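Local coordinates for protein similar to sp|P32453 Saccharomyces cerevisiae YNL315c ATP11 (Candida glabrata CBS 138, PDB 2P4F) that probably acts as a mitochondrial chaperone that binds an unfolded or unassembled subunit of the F1 ATP synthase during its assembly, as in yeast Atp11, at residues K100-D103 and K107-K110; D109-L114 and E120-A125; V184-Q187 and T193-C196; V138-T143 and M147-V152. All blocks are in the same frame, centred on the assembly; numbering follows the deposited sequence.

Contact 1. Residues K100-D103 and K107-K110; sequences KTLD and KLDK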
loop_
_atom_site.group_PDB
_atom_site.type_symbol
_atom_site.label_atom_id
_atom_site.label_comp_id
_atom_site.label_asym_id
_atom_site.label_seq_id
_atom_site.Cartn_x
_atom_site.Cartn_y
_atom_site.Cartn_z
ATOM N N LYS A 100 15.704 2.323 1.324
ATOM C CA LYS A 100 16.244 0.978 1.201
ATOM C C LYS A 100 15.594 0.269 0.028
ATOM O O LYS A 100 14.383 0.395 -0.185
ATOM C CB LYS A 100 16.060 0.159 2.486
ATOM C CG LYS A 100 16.938 0.815 3.549
ATOM C CD LYS A 100 17.206 -0.117 4.690
ATOM C CE LYS A 100 17.814 0.691 5.824
ATOM N NZ LYS A 100 17.289 0.189 7.115
ATOM N N THR A 101 16.386 -0.426 -0.743
ATOM C CA THR A 101 15.861 -1.258 -1.805
ATOM C C THR A 101 15.942 -2.737 -1.451
ATOM O O THR A 101 16.453 -3.053 -0.355
ATOM C CB THR A 101 16.613 -1.021 -3.138
ATOM O OG1 THR A 101 17.940 -1.542 -3.030
ATOM C CG2 THR A 101 16.680 0.461 -3.456
ATOM N N LEU A 102 15.436 -3.584 -2.346
ATOM C CA LEU A 102 15.407 -4.998 -1.987
ATOM C C LEU A 102 16.794 -5.508 -1.630
ATOM O O LEU A 102 16.906 -6.302 -0.665
ATOM C CB LEU A 102 14.779 -5.803 -3.136
ATOM C CG LEU A 102 14.653 -7.306 -2.827
ATOM C CD1 LEU A 102 13.863 -7.581 -1.525
ATOM C CD2 LEU A 102 13.969 -7.997 -3.983
ATOM N N ASP A 103 17.807 -5.041 -2.391
ATOM C CA ASP A 103 19.178 -5.547 -2.135
ATOM C C ASP A 103 19.677 -5.259 -0.726
ATOM O O ASP A 103 20.572 -5.931 -0.185
ATOM C CB ASP A 103 20.107 -4.914 -3.161
ATOM C CG ASP A 103 21.476 -5.573 -3.225
ATOM O OD1 ASP A 103 21.604 -6.778 -3.531
ATOM O OD2 ASP A 103 22.442 -4.818 -2.978
ATOM N N LYS A 107 20.280 -9.901 -0.604
ATOM C CA LYS A 107 21.191 -9.565 -1.694
ATOM C C LYS A 107 20.734 -10.216 -2.990
ATOM O O LYS A 107 20.572 -11.441 -3.140
ATOM C CB LYS A 107 22.617 -10.021 -1.379
ATOM C CG LYS A 107 23.241 -9.252 -0.205
ATOM C CD LYS A 107 23.304 -7.760 -0.476
ATOM C CE LYS A 107 23.544 -6.905 0.742
ATOM N NZ LYS A 107 22.352 -6.424 1.495
ATOM N N LEU A 108 20.536 -9.356 -3.978
ATOM C CA LEU A 108 19.984 -9.887 -5.225
ATOM C C LEU A 108 20.910 -10.903 -5.864
ATOM O O LEU A 108 20.420 -11.878 -6.433
ATOM C CB LEU A 108 19.722 -8.796 -6.263
ATOM C CG LEU A 108 18.843 -7.650 -5.762
ATOM C CD1 LEU A 108 18.661 -6.594 -6.837
ATOM C CD2 LEU A 108 17.518 -8.242 -5.314
ATOM N N ASP A 109 22.210 -10.651 -5.778
ATOM C CA ASP A 109 23.161 -11.511 -6.497
ATOM C C ASP A 109 23.232 -12.831 -5.751
ATOM O O ASP A 109 23.664 -13.844 -6.274
ATOM C CB ASP A 109 24.538 -10.902 -6.697
ATOM C CG ASP A 109 25.343 -10.366 -5.548
ATOM O OD1 ASP A 109 24.765 -10.029 -4.483
ATOM O OD2 ASP A 109 26.596 -10.227 -5.613
ATOM N N LYS A 110 22.761 -12.824 -4.509
ATOM C CA LYS A 110 22.716 -14.092 -3.778
ATOM C C LYS A 110 21.421 -14.856 -4.054
ATOM O O LYS A 110 21.453 -16.075 -4.065
ATOM C CB LYS A 110 22.899 -13.848 -2.279
ATOM C CG LYS A 110 24.088 -12.982 -1.906
ATOM C CD LYS A 110 25.393 -13.750 -1.762
ATOM C CE LYS A 110 26.067 -13.488 -0.430
ATOM N NZ LYS A 110 27.110 -14.499 -0.059
#

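Contact 2. Residues D109-L114 and E120-A125; sequences DKIKDL and EFLWRA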
loop_
_atom_site.group_PDB
_atom_site.type_symbol
_atom_site.label_atom_id
_atom_site.label_comp_id
_atom_site.label_asym_id
_atom_site.label_seq_id
_atom_site.Cartn_x
_atom_site.Cartn_y
_atom_site.Cartn_z
ATOM N N ASP A 109 22.210 -10.651 -5.778
ATOM C CA ASP A 109 23.161 -11.511 -6.497
ATOM C C ASP A 109 23.232 -12.831 -5.751
ATOM O O ASP A 109 23.664 -13.844 -6.274
ATOM C CB ASP A 109 24.538 -10.902 -6.697
ATOM C CG ASP A 109 25.343 -10.366 -5.548
ATOM O OD1 ASP A 109 24.765 -10.029 -4.483
ATOM O OD2 ASP A 109 26.596 -10.227 -5.613
ATOM N N LYS A 110 22.761 -12.824 -4.509
ATOM C CA LYS A 110 22.716 -14.092 -3.778
ATOM C C LYS A 110 21.421 -14.856 -4.054
ATOM O O LYS A 110 21.453 -16.075 -4.065
ATOM C CB LYS A 110 22.899 -13.848 -2.279
ATOM C CG LYS A 110 24.088 -12.982 -1.906
ATOM C CD LYS A 110 25.393 -13.750 -1.762
ATOM C CE LYS A 110 26.067 -13.488 -0.430
ATOM N NZ LYS A 110 27.110 -14.499 -0.059
ATOM N N ILE A 111 20.301 -14.183 -4.274
ATOM C CA ILE A 111 19.037 -14.880 -4.443
ATOM C C ILE A 111 18.688 -15.171 -5.900
ATOM O O ILE A 111 17.589 -15.720 -6.154
ATOM C CB ILE A 111 17.853 -14.107 -3.825
ATOM C CG1 ILE A 111 17.558 -12.752 -4.493
ATOM C CG2 ILE A 111 17.989 -13.880 -2.327
ATOM C CD1 ILE A 111 16.478 -12.034 -3.694
ATOM N N LYS A 112 19.537 -14.863 -6.875
ATOM C CA LYS A 112 19.068 -14.968 -8.250
ATOM C C LYS A 112 18.657 -16.360 -8.695
ATOM O O LYS A 112 17.734 -16.414 -9.522
ATOM C CB LYS A 112 20.129 -14.464 -9.232
ATOM C CG LYS A 112 21.302 -13.827 -8.511
ATOM C CD LYS A 112 22.540 -14.671 -8.784
ATOM C CE LYS A 112 23.584 -13.930 -9.603
ATOM N NZ LYS A 112 24.893 -13.786 -8.896
ATOM N N ASP A 113 19.279 -17.437 -8.221
ATOM C CA ASP A 113 18.900 -18.759 -8.741
ATOM C C ASP A 113 17.907 -19.432 -7.799
ATOM O O ASP A 113 17.560 -20.593 -8.077
ATOM C CB ASP A 113 20.160 -19.590 -8.986
ATOM C CG ASP A 113 20.811 -19.091 -10.315
ATOM O OD1 ASP A 113 20.165 -19.098 -11.412
ATOM O OD2 ASP A 113 21.959 -18.650 -10.192
ATOM N N LEU A 114 17.441 -18.712 -6.748
ATOM C CA LEU A 114 16.427 -19.333 -5.892
ATOM C C LEU A 114 15.096 -19.433 -6.623
ATOM O O LEU A 114 14.827 -18.617 -7.525
ATOM C CB LEU A 114 16.264 -18.541 -4.592
ATOM C CG LEU A 114 17.524 -18.583 -3.701
ATOM C CD1 LEU A 114 17.206 -17.804 -2.409
ATOM C CD2 LEU A 114 17.937 -20.011 -3.418
ATOM N N GLU A 120 10.277 -16.361 -1.331
ATOM C CA GLU A 120 9.184 -16.054 -0.393
ATOM C C GLU A 120 9.538 -16.518 1.011
ATOM O O GLU A 120 9.304 -15.772 1.977
ATOM C CB GLU A 120 7.862 -16.653 -0.843
ATOM C CG GLU A 120 6.753 -16.371 0.168
ATOM C CD GLU A 120 5.355 -16.694 -0.339
ATOM O OE1 GLU A 120 5.185 -17.033 -1.539
ATOM O OE2 GLU A 120 4.376 -16.630 0.460
ATOM N N PHE A 121 10.139 -17.713 1.156
ATOM C CA PHE A 121 10.520 -18.171 2.523
ATOM C C PHE A 121 11.504 -17.220 3.162
ATOM O O PHE A 121 11.419 -16.851 4.329
ATOM C CB PHE A 121 11.168 -19.544 2.405
ATOM C CG PHE A 121 10.161 -20.671 2.124
ATOM C CD1 PHE A 121 8.782 -20.527 2.171
ATOM C CD2 PHE A 121 10.677 -21.901 1.790
ATOM C CE1 PHE A 121 7.964 -21.606 1.905
ATOM C CE2 PHE A 121 9.866 -22.998 1.573
ATOM C CZ PHE A 121 8.487 -22.855 1.631
ATOM N N LEU A 122 12.489 -16.817 2.346
ATOM C CA LEU A 122 13.528 -15.929 2.924
ATOM C C LEU A 122 12.963 -14.583 3.327
ATOM O O LEU A 122 13.358 -14.004 4.321
ATOM C CB LEU A 122 14.668 -15.697 1.934
ATOM C CG LEU A 122 15.556 -16.912 1.658
ATOM C CD1 LEU A 122 16.531 -16.514 0.558
ATOM C CD2 LEU A 122 16.273 -17.315 2.958
ATOM N N TRP A 123 12.061 -14.095 2.489
ATOM C CA TRP A 123 11.479 -12.759 2.786
ATOM C C TRP A 123 10.641 -12.823 4.053
ATOM O O TRP A 123 10.733 -11.949 4.928
ATOM C CB TRP A 123 10.626 -12.358 1.619
ATOM C CG TRP A 123 9.970 -11.019 1.654
ATOM C CD1 TRP A 123 8.637 -10.692 1.682
ATOM C CD2 TRP A 123 10.693 -9.766 1.636
ATOM N NE1 TRP A 123 8.514 -9.308 1.687
ATOM C CE2 TRP A 123 9.746 -8.721 1.657
ATOM C CE3 TRP A 123 12.041 -9.444 1.600
ATOM C CZ2 TRP A 123 10.078 -7.361 1.639
ATOM C CZ3 TRP A 123 12.395 -8.083 1.589
ATOM C CH2 TRP A 123 11.424 -7.071 1.612
ATOM N N ARG A 124 9.829 -13.900 4.153
ATOM C CA ARG A 124 9.045 -14.002 5.391
ATOM C C ARG A 124 9.952 -14.216 6.594
ATOM O O ARG A 124 9.661 -13.675 7.669
ATOM C CB ARG A 124 7.997 -15.113 5.230
ATOM C CG ARG A 124 6.978 -14.756 4.143
ATOM C CD ARG A 124 5.865 -15.793 4.174
ATOM N NE ARG A 124 4.920 -15.540 3.090
ATOM C CZ ARG A 124 3.975 -14.611 3.043
ATOM N NH1 ARG A 124 3.807 -13.776 4.065
ATOM N NH2 ARG A 124 3.195 -14.526 1.963
ATOM N N ALA A 125 11.043 -14.996 6.459
ATOM C CA ALA A 125 11.951 -15.204 7.604
ATOM C C ALA A 125 12.569 -13.877 7.996
ATOM O O ALA A 125 12.775 -13.622 9.211
ATOM C CB ALA A 125 13.060 -16.209 7.281
#

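Contact 3. Residues V184-Q187 and T193-C196; sequences VQWQ and TVHC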
loop_
_atom_site.group_PDB
_atom_site.type_symbol
_atom_site.label_atom_id
_atom_site.label_comp_id
_atom_site.label_asym_id
_atom_site.label_seq_id
_atom_site.Cartn_x
_atom_site.Cartn_y
_atom_site.Cartn_z
ATOM N N VAL A 184 -3.780 8.500 2.246
ATOM C CA VAL A 184 -2.994 7.469 1.585
ATOM C C VAL A 184 -2.145 8.152 0.538
ATOM O O VAL A 184 -2.753 8.866 -0.305
ATOM C CB VAL A 184 -3.912 6.431 0.906
ATOM C CG1 VAL A 184 -3.094 5.412 0.104
ATOM C CG2 VAL A 184 -4.808 5.759 1.947
ATOM N N GLN A 185 -0.837 8.006 0.532
ATOM C CA GLN A 185 -0.028 8.643 -0.505
ATOM C C GLN A 185 0.912 7.577 -1.093
ATOM O O GLN A 185 1.642 6.932 -0.337
ATOM C CB GLN A 185 0.816 9.837 0.039
ATOM C CG GLN A 185 1.426 10.641 -1.136
ATOM C CD GLN A 185 2.151 11.892 -0.668
ATOM O OE1 GLN A 185 2.306 12.143 0.565
ATOM N NE2 GLN A 185 2.598 12.682 -1.643
ATOM N N TRP A 186 0.893 7.478 -2.421
ATOM C CA TRP A 186 1.859 6.642 -3.122
ATOM C C TRP A 186 3.062 7.487 -3.517
ATOM O O TRP A 186 2.884 8.597 -4.057
ATOM C CB TRP A 186 1.228 6.048 -4.362
ATOM C CG TRP A 186 0.185 5.014 -4.083
ATOM C CD1 TRP A 186 -1.174 5.196 -3.932
ATOM C CD2 TRP A 186 0.415 3.613 -3.929
ATOM N NE1 TRP A 186 -1.814 3.988 -3.683
ATOM C CE2 TRP A 186 -0.839 3.004 -3.686
ATOM C CE3 TRP A 186 1.588 2.819 -3.977
ATOM C CZ2 TRP A 186 -0.972 1.634 -3.490
ATOM C CZ3 TRP A 186 1.429 1.461 -3.783
ATOM C CH2 TRP A 186 0.178 0.868 -3.544
ATOM N N GLN A 187 4.230 6.991 -3.226
ATOM C CA GLN A 187 5.478 7.679 -3.540
ATOM C C GLN A 187 6.360 6.744 -4.362
ATOM O O GLN A 187 6.587 5.561 -3.981
ATOM C CB GLN A 187 6.193 8.116 -2.255
ATOM C CG GLN A 187 5.350 9.173 -1.569
ATOM C CD GLN A 187 6.207 10.130 -0.790
ATOM O OE1 GLN A 187 7.180 9.694 -0.154
ATOM N NE2 GLN A 187 5.810 11.389 -0.880
ATOM N N THR A 193 11.092 0.490 -6.674
ATOM C CA THR A 193 10.688 0.641 -5.274
ATOM C C THR A 193 9.566 1.650 -5.149
ATOM O O THR A 193 9.757 2.834 -5.478
ATOM C CB THR A 193 11.881 1.126 -4.425
ATOM O OG1 THR A 193 13.080 0.405 -4.780
ATOM C CG2 THR A 193 11.667 0.890 -2.916
ATOM N N VAL A 194 8.417 1.192 -4.667
ATOM C CA VAL A 194 7.198 2.024 -4.592
ATOM C C VAL A 194 6.743 2.035 -3.164
ATOM O O VAL A 194 6.746 0.962 -2.521
ATOM C CB VAL A 194 6.112 1.427 -5.509
ATOM C CG1 VAL A 194 4.804 2.230 -5.362
ATOM C CG2 VAL A 194 6.589 1.421 -6.968
ATOM N N HIS A 195 6.410 3.203 -2.613
ATOM C CA HIS A 195 5.997 3.273 -1.219
ATOM C C HIS A 195 4.523 3.670 -1.114
ATOM O O HIS A 195 4.051 4.454 -1.952
ATOM C CB HIS A 195 6.814 4.341 -0.476
ATOM C CG HIS A 195 8.280 4.014 -0.403
ATOM N ND1 HIS A 195 9.175 4.962 0.056
ATOM C CD2 HIS A 195 8.978 2.871 -0.638
ATOM C CE1 HIS A 195 10.381 4.374 0.060
ATOM N NE2 HIS A 195 10.316 3.108 -0.359
ATOM N N CYS A 196 3.852 3.187 -0.091
ATOM C CA CYS A 196 2.498 3.647 0.225
ATOM C C CYS A 196 2.541 4.143 1.658
ATOM O O CYS A 196 2.946 3.337 2.554
ATOM C CB CYS A 196 1.503 2.481 0.015
ATOM S SG CYS A 196 -0.194 3.069 0.364
#

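Contact 4. Residues V138-T143 and M147-V152; sequences VPYVKT and MYKYAV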
loop_
_atom_site.group_PDB
_atom_site.type_symbol
_atom_site.label_atom_id
_atom_site.label_comp_id
_atom_site.label_asym_id
_atom_site.label_seq_id
_atom_site.Cartn_x
_atom_site.Cartn_y
_atom_site.Cartn_z
ATOM N N VAL A 138 3.243 -10.590 -3.806
ATOM C CA VAL A 138 2.146 -10.250 -4.723
ATOM C C VAL A 138 2.536 -10.583 -6.137
ATOM O O VAL A 138 3.642 -10.208 -6.522
ATOM C CB VAL A 138 1.852 -8.720 -4.615
ATOM C CG1 VAL A 138 0.710 -8.263 -5.472
ATOM C CG2 VAL A 138 1.571 -8.340 -3.148
ATOM N N PRO A 139 1.771 -11.293 -6.946
ATOM C CA PRO A 139 2.207 -11.480 -8.346
ATOM C C PRO A 139 2.126 -10.145 -9.054
ATOM O O PRO A 139 1.219 -9.320 -8.836
ATOM C CB PRO A 139 1.197 -12.454 -8.974
ATOM C CG PRO A 139 0.042 -12.441 -8.051
ATOM C CD PRO A 139 0.511 -12.001 -6.692
ATOM N N TYR A 140 3.096 -9.944 -9.932
ATOM C CA TYR A 140 3.152 -8.658 -10.623
ATOM C C TYR A 140 2.044 -8.534 -11.660
ATOM O O TYR A 140 1.220 -7.603 -11.608
ATOM C CB TYR A 140 4.543 -8.489 -11.246
ATOM C CG TYR A 140 4.609 -7.119 -11.913
ATOM C CD1 TYR A 140 4.717 -5.943 -11.174
ATOM C CD2 TYR A 140 4.582 -7.019 -13.313
ATOM C CE1 TYR A 140 4.784 -4.685 -11.778
ATOM C CE2 TYR A 140 4.645 -5.756 -13.902
ATOM C CZ TYR A 140 4.746 -4.615 -13.143
ATOM O OH TYR A 140 4.808 -3.400 -13.752
ATOM N N VAL A 141 2.022 -9.413 -12.661
ATOM C CA VAL A 141 1.139 -9.139 -13.802
ATOM C C VAL A 141 -0.296 -9.222 -13.304
ATOM O O VAL A 141 -1.106 -8.344 -13.610
ATOM C CB VAL A 141 1.410 -10.105 -14.974
ATOM C CG1 VAL A 141 0.290 -10.136 -16.011
ATOM C CG2 VAL A 141 2.717 -9.765 -15.690
ATOM N N LYS A 142 -0.564 -10.274 -12.513
ATOM C CA LYS A 142 -1.930 -10.540 -12.093
ATOM C C LYS A 142 -2.483 -9.457 -11.180
ATOM O O LYS A 142 -3.665 -9.132 -11.252
ATOM C CB LYS A 142 -1.990 -11.917 -11.415
ATOM C CG LYS A 142 -3.376 -12.279 -10.908
ATOM C CD LYS A 142 -3.375 -13.650 -10.226
ATOM C CE LYS A 142 -4.778 -14.221 -10.190
ATOM N NZ LYS A 142 -5.252 -14.642 -8.843
ATOM N N THR A 143 -1.641 -8.923 -10.301
ATOM C CA THR A 143 -2.184 -8.040 -9.259
ATOM C C THR A 143 -1.525 -6.686 -9.109
ATOM O O THR A 143 -2.132 -5.605 -9.135
ATOM C CB THR A 143 -2.084 -8.797 -7.911
ATOM O OG1 THR A 143 -2.877 -9.996 -8.056
ATOM C CG2 THR A 143 -2.616 -7.933 -6.779
ATOM N N MET A 147 -2.540 -2.139 -9.982
ATOM C CA MET A 147 -2.533 -1.197 -8.853
ATOM C C MET A 147 -1.506 -0.095 -9.094
ATOM O O MET A 147 -1.723 1.109 -8.873
ATOM C CB MET A 147 -2.263 -1.972 -7.548
ATOM C CG MET A 147 -2.249 -0.999 -6.384
ATOM S SD MET A 147 -2.464 -1.878 -4.806
ATOM C CE MET A 147 -2.189 -3.568 -5.342
ATOM N N TYR A 148 -0.336 -0.489 -9.605
ATOM C CA TYR A 148 0.745 0.452 -9.922
ATOM C C TYR A 148 0.282 1.509 -10.923
ATOM O O TYR A 148 0.564 2.700 -10.796
ATOM C CB TYR A 148 1.896 -0.364 -10.535
ATOM C CG TYR A 148 3.235 0.281 -10.692
ATOM C CD1 TYR A 148 3.574 1.536 -10.196
ATOM C CD2 TYR A 148 4.238 -0.399 -11.378
ATOM C CE1 TYR A 148 4.825 2.099 -10.365
ATOM C CE2 TYR A 148 5.474 0.157 -11.528
ATOM C CZ TYR A 148 5.782 1.382 -11.034
ATOM O OH TYR A 148 7.054 1.870 -11.237
ATOM N N LYS A 149 -0.472 1.055 -11.925
ATOM C CA LYS A 149 -0.905 2.001 -12.978
ATOM C C LYS A 149 -1.867 3.023 -12.375
ATOM O O LYS A 149 -1.737 4.237 -12.653
ATOM C CB LYS A 149 -1.471 1.208 -14.163
ATOM C CG LYS A 149 -0.385 0.589 -15.062
ATOM C CD LYS A 149 0.815 -0.013 -14.388
ATOM C CE LYS A 149 1.803 -0.736 -15.268
ATOM N NZ LYS A 149 3.167 -0.143 -15.281
ATOM N N TYR A 150 -2.792 2.541 -11.531
ATOM C CA TYR A 150 -3.723 3.510 -10.915
ATOM C C TYR A 150 -2.985 4.386 -9.916
ATOM O O TYR A 150 -3.366 5.561 -9.779
ATOM C CB TYR A 150 -4.854 2.791 -10.206
ATOM C CG TYR A 150 -5.956 2.352 -11.147
ATOM C CD1 TYR A 150 -6.854 3.315 -11.622
ATOM C CD2 TYR A 150 -6.112 1.044 -11.545
ATOM C CE1 TYR A 150 -7.891 2.988 -12.485
ATOM C CE2 TYR A 150 -7.156 0.685 -12.414
ATOM C CZ TYR A 150 -8.016 1.664 -12.859
ATOM O OH TYR A 150 -9.046 1.372 -13.711
ATOM N N ALA A 151 -1.975 3.892 -9.237
ATOM C CA ALA A 151 -1.264 4.662 -8.190
ATOM C C ALA A 151 -0.517 5.813 -8.848
ATOM O O ALA A 151 -0.462 6.912 -8.266
ATOM C CB ALA A 151 -0.328 3.744 -7.443
ATOM N N VAL A 152 0.104 5.586 -9.990
ATOM C CA VAL A 152 0.854 6.695 -10.636
ATOM C C VAL A 152 -0.082 7.838 -11.008
ATOM O O VAL A 152 0.187 9.016 -10.781
ATOM C CB VAL A 152 1.612 6.199 -11.891
ATOM C CG1 VAL A 152 2.081 7.386 -12.729
ATOM C CG2 VAL A 152 2.786 5.306 -11.474
#

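Contact 1. Residues K100-D103 and K107-K110
The carboxylate of Asp-103 has a partner at one oxygen and another over its plane. Leu-108 N meets OD1 nearly along the C-O axis. This N-H...O bond is 2.8 Å long between Leu-108 N and Asp-103 OD1, and close to straight at 164°. Above one side of the carboxylate plane runs the aliphatic chain of Lys-107, whose CD is 3.6 Å from Asp-103 OD1. Asp-103 has CG anti to its main-chain nitrogen (chi1 -167°), and this turn of the side chain brings OD1 up to Leu-108. Lys-107 bends twice, at chi2 and chi4, and curls back over Asp-103. Its NZ bonds the backbone O of Asp-103, though the modelled length is too short to be trusted. NZ does not reach the carboxylate: Lys-107 NZ is 4.8 Å from Asp-103 OD2. Leu-102 CD2 also touches Leu-108 CD2 at 3.8 Å. Both leucines pack on Asp-222. The contact joins the short helices 102-105 and 108-111. The Leu-108 N-H that Asp-103 accepts and the ammonium group nearby would probably favour the negative charge of Asp-103. The carboxylate of Asp-109 works against it, with Asp-109 OD1 4.6 Å from Asp-103 OD1.

Contact 2. Residues D109-L114 and E120-A125
Ile-111 is the first residue of 109-114 to touch helix 116-126. Its CG2 is 4.2 Å from CD1 of Leu-122, a loose contact in which the side chains run past one another in opposing directions. The CG1 branch lies between the backbone N and the carbonyl carbon (chi1 64°), and CG2 is turned to Leu-122. Ile-111 then opens a type I beta turn that ends at Leu-114, closed by a backbone bond of 3.1 Å from Leu-114 N to Ile-111 O. Leu-114 CD1 meets Leu-122 CD1 at 3.3 Å, tighter than usual for two methyl carbons, with the side chains at about a right angle. One methyl of Leu-122 therefore serves both residues. The contact thus joins helix 108-111 and its turn to helix 116-126. Within the latter, Arg-124 grips Glu-120 side-on in a salt bridge: NE and NH2 both bond OE2, which lies in the guanidinium plane. NE uses the anti lone pair of OE2, while NH2 comes from above the carboxylate plane. Trp-123 packs on strands 133-139 and 229-236. No polar bond crosses between the segments, so their hold is purely apolar and small in area.

Contact 3. Residues V184-Q187 and T193-C196
His-195 N donates to Gln-187 O at 2.7 Å, nearly straight at 174°. The return bond, from Gln-187 N to His-195 O, measures 2.8 Å. His-195 O has a second neighbour in the CA-H of Trp-186, with Trp-186 CA at 3.3 Å from that oxygen. A like CA-H...O contact joins Cys-196 CA to Gln-185 O. Gln-187 and His-195 are thus a hydrogen-bonded antiparallel pair, and Trp-186 and Cys-196 the adjoining non-hydrogen-bonded pair. Together they belong to the beta hairpin of strands 179-190 and 193-200, which lies within the six-stranded antiparallel sheet, between strands 156-162 and 215-220. On the face carrying Trp-186, Cys-196 lies over the indole. Its SG is 4.2 Å from the centroid of the Trp-186 six-membered ring, 15° off the normal, a sulfur-aromatic contact. Cys-196 CB lies over the same ring as a CH-pi partner. Val-184 CG1 touches Cys-196 SG at 3.7 Å. At the edge of the indole, Val-194 CG1 comes within 3.6 Å of Trp-186 CE3. Helices 140-153 and 244-257 cover this face, and Tyr-258 meets the Trp-186 ring edge-to-face. On the other face, the side chain of His-195 leads away from Gln-187, and its NE2 is hydrogen-bonded to Gln-218 NE2.

Contact 4. Residues V138-T143 and M147-V152
A strand-to-helix junction brings together Tyr-140 and Tyr-148, two turns apart in helix 140-153. Strand 133-139 ends at Pro-139, which takes the N-cap position. The first turn is wide, of pi type, at residues 140-143. Thr-143 N bonds Pro-139 O at 3.2 Å. Further on, Thr-143 O and Met-147 N are 3.6 Å apart, and no hydrogen bond is made between them. The side-chain contact is light. With a chi1 of -178°, the ring of Tyr-140 sits beside its own carbonyl carbon, which lets the end of the ring come near Tyr-148. The phenol oxygen Tyr-140 OH reaches the edge of the Tyr-148 ring, in its plane, 3.9 Å from Tyr-148 CD2. That same carbon is also at the edge of the Tyr-140 ring. The rings meet by their rims, with planes steeply inclined, and do not stack. Lys-149 bends back so that its NZ is 4.0 Å from Tyr-140 OH, too long for a hydrogen bond. Met-147 CB lies 4.0 Å from Thr-143 O. On the strand side, Val-138 pairs with Val-230 of strand 229-236. On the helix side, Met-147 and Ala-151 pack on Trp-186 of strand 179-190, and Tyr-150 faces helix 266-280.

In the fold
Contacts 1 and 2 form one patch near the amino end of the modelled chain. Their centres are about 9 Å apart, they share helix 108-111, and Leu-102 CD1 touches Trp-123 CZ3 at 3.5 Å. Contact 1 also reaches the sheet, where Thr-101 CG2 is 3.8 Å from Thr-193 OG1 of contact 3. Contacts 3 and 4 have centres about 12 Å apart and touch directly: Ala-151 CB is 3.6 Å from Trp-186 CD2, so helix 140-153 packs on the hairpin. Contacts 2 and 4 do not touch; their nearest atoms are about 7 Å apart. A hexaethylene glycol, probably from the crystallisation liquor, lies about 4 Å from the Gln-185 side chain in contact 3.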